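Local coordinates for protein DraIII (Deinococcus radiophilus, PDB 4L0K) that is a type II restriction endonuclease, a hydrolase that cuts double-stranded DNA at a specific sequence, probably through a His-Me finger nuclease module, at residues E99-R102 against L103-E107. Sequence-based numbering, arbitrary orientation.
Sequences EITR and LKIRE
Four successive i to i+4 bonds tie Glu99, Ile100, Thr101 and Arg102 to Leu103, Lys104, Ile105 and Arg106, a compact example of how a short alpha-helix holds itself together. Leu103 N meets Glu99 O at 2.9 Å, with an N-H...O angle of 169°. Ile105 N makes the most bent of the four, 158° at Thr101 O.

Van der Waals contacts follow the same spacing. The side chains of Ile100 and Lys104 run alongside each other in one direction. CG2 of Ile100, set anti to its own backbone N, rests 3.8 Å from the methylene CE of Lys104, which makes the apolar touch, and the straight lysine chain leaves NZ lying next to that same methyl, at 3.5 Å. More loosely, Glu99 CG comes within 4.2 Å of Leu103 CD2. Ile105 folds back along the helix: its CG1, anti to the carbonyl carbon (chi1 -75°), is 3.1 Å from Thr101 O, and CD1 also borders that oxygen. Beyond the helix, Ile105 packs on Met74 and Ala79, so an alanine here would probably leave Thr101 O less shielded and open a gap against that loop.

Charge links the two arginines indirectly, through Asp83. Their NE atoms stand 6.7 Å apart, and both guanidinium groups converge on its carboxylate in salt bridges, Arg102 NH2 on OD1 and Arg106 NH2 on OD2, so that it is shared between the two positive charges; Arg106 NH1 also bonds to the carbonyls of Ala79 and Leu81.

Helix 99-107 sits at the periphery of the chain, the centre of the contact lying about 20 Å from the centre of the chain, joined through its two arginines to the start of helix 83-89 and the segment preceding it, while helix 112-126 follows in sequence.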
loop_
_atom_site.group_PDB
_atom_site.type_symbol
_atom_site.label_atom_id
_atom_site.label_comp_id
_atom_site.label_asym_id
_atom_site.label_seq_id
_atom_site.Cartn_x
_atom_site.Cartn_y
_atom_site.Cartn_z
ATOM N N GLU A 99 5.201 -13.313 -16.096
ATOM C CA GLU A 99 6.464 -12.661 -15.761
ATOM C C GLU A 99 6.461 -12.023 -14.377
ATOM O O GLU A 99 7.434 -12.137 -13.624
ATOM C CB GLU A 99 6.791 -11.612 -16.820
ATOM C CG GLU A 99 7.940 -10.687 -16.468
ATOM C CD GLU A 99 9.017 -10.672 -17.539
ATOM O OE1 GLU A 99 9.343 -11.762 -18.063
ATOM O OE2 GLU A 99 9.528 -9.575 -17.863
ATOM N N ILE A 100 5.351 -11.375 -14.041
ATOM C CA ILE A 100 5.235 -10.615 -12.807
ATOM C C ILE A 100 5.289 -11.504 -11.564
ATOM O O ILE A 100 5.905 -11.142 -10.562
ATOM C CB ILE A 100 3.959 -9.747 -12.810
ATOM C CG1 ILE A 100 4.131 -8.599 -13.801
ATOM C CG2 ILE A 100 3.647 -9.197 -11.420
ATOM C CD1 ILE A 100 2.909 -7.709 -13.910
ATOM N N THR A 101 4.664 -12.672 -11.623
ATOM C CA THR A 101 4.715 -13.564 -10.468
ATOM C C THR A 101 6.095 -14.207 -10.283
ATOM O O THR A 101 6.504 -14.466 -9.155
ATOM C CB THR A 101 3.575 -14.615 -10.475
ATOM O OG1 THR A 101 4.014 -15.832 -11.093
ATOM C CG2 THR A 101 2.363 -14.058 -11.203
ATOM N N ARG A 102 6.817 -14.436 -11.381
ATOM C CA ARG A 102 8.212 -14.884 -11.303
ATOM C C ARG A 102 9.066 -13.789 -10.650
ATOM O O ARG A 102 9.849 -14.053 -9.727
ATOM C CB ARG A 102 8.770 -15.213 -12.695
ATOM C CG ARG A 102 7.958 -16.223 -13.497
ATOM C CD ARG A 102 8.444 -16.290 -14.941
ATOM N NE ARG A 102 9.646 -17.110 -15.080
ATOM C CZ ARG A 102 10.228 -17.403 -16.242
ATOM N NH1 ARG A 102 9.716 -16.944 -17.374
ATOM N NH2 ARG A 102 11.321 -18.159 -16.270
ATOM N N LEU A 103 8.896 -12.563 -11.131
ATOM C CA LEU A 103 9.573 -11.411 -10.552
ATOM C C LEU A 103 9.337 -11.254 -9.045
ATOM O O LEU A 103 10.289 -11.125 -8.268
ATOM C CB LEU A 103 9.186 -10.137 -11.296
ATOM C CG LEU A 103 10.271 -9.641 -12.257
ATOM C CD1 LEU A 103 10.907 -10.811 -13.015
ATOM C CD2 LEU A 103 9.709 -8.603 -13.224
ATOM N N LYS A 104 8.080 -11.281 -8.628
ATOM C CA LYS A 104 7.776 -11.156 -7.204
ATOM C C LYS A 104 8.306 -12.335 -6.368
ATOM O O LYS A 104 8.833 -12.138 -5.240
ATOM C CB LYS A 104 6.280 -10.908 -6.987
ATOM C CG LYS A 104 5.920 -9.433 -7.122
ATOM C CD LYS A 104 4.491 -9.216 -7.581
ATOM C CE LYS A 104 4.266 -7.749 -7.930
ATOM N NZ LYS A 104 2.893 -7.498 -8.449
ATOM N N ILE A 105 8.189 -13.546 -6.927
ATOM C CA ILE A 105 8.772 -14.723 -6.285
ATOM C C ILE A 105 10.275 -14.509 -6.024
ATOM O O ILE A 105 10.752 -14.729 -4.910
ATOM C CB ILE A 105 8.548 -16.007 -7.093
ATOM C CG1 ILE A 105 7.104 -16.479 -6.943
ATOM C CG2 ILE A 105 9.450 -17.119 -6.590
ATOM C CD1 ILE A 105 6.708 -17.541 -7.958
ATOM N N ARG A 106 11.008 -14.048 -7.039
ATOM C CA ARG A 106 12.439 -13.788 -6.880
ATOM C C ARG A 106 12.709 -12.642 -5.905
ATOM O O ARG A 106 13.728 -12.628 -5.213
ATOM C CB ARG A 106 13.094 -13.477 -8.223
ATOM C CG ARG A 106 13.021 -14.634 -9.234
ATOM C CD ARG A 106 13.127 -16.010 -8.577
ATOM N NE ARG A 106 13.369 -17.062 -9.565
ATOM C CZ ARG A 106 13.643 -18.319 -9.241
ATOM N NH1 ARG A 106 13.692 -18.675 -7.967
ATOM N NH2 ARG A 106 13.866 -19.222 -10.177
ATOM N N GLU A 107 11.788 -11.687 -5.865
ATOM C CA GLU A 107 11.916 -10.513 -5.014
ATOM C C GLU A 107 11.936 -10.949 -3.572
ATOM O O GLU A 107 12.608 -10.334 -2.751
ATOM C CB GLU A 107 10.736 -9.572 -5.234
ATOM C CG GLU A 107 11.108 -8.133 -5.406
ATOM C CD GLU A 107 9.890 -7.277 -5.634
ATOM O OE1 GLU A 107 9.385 -6.695 -4.649
ATOM O OE2 GLU A 107 9.428 -7.197 -6.794
#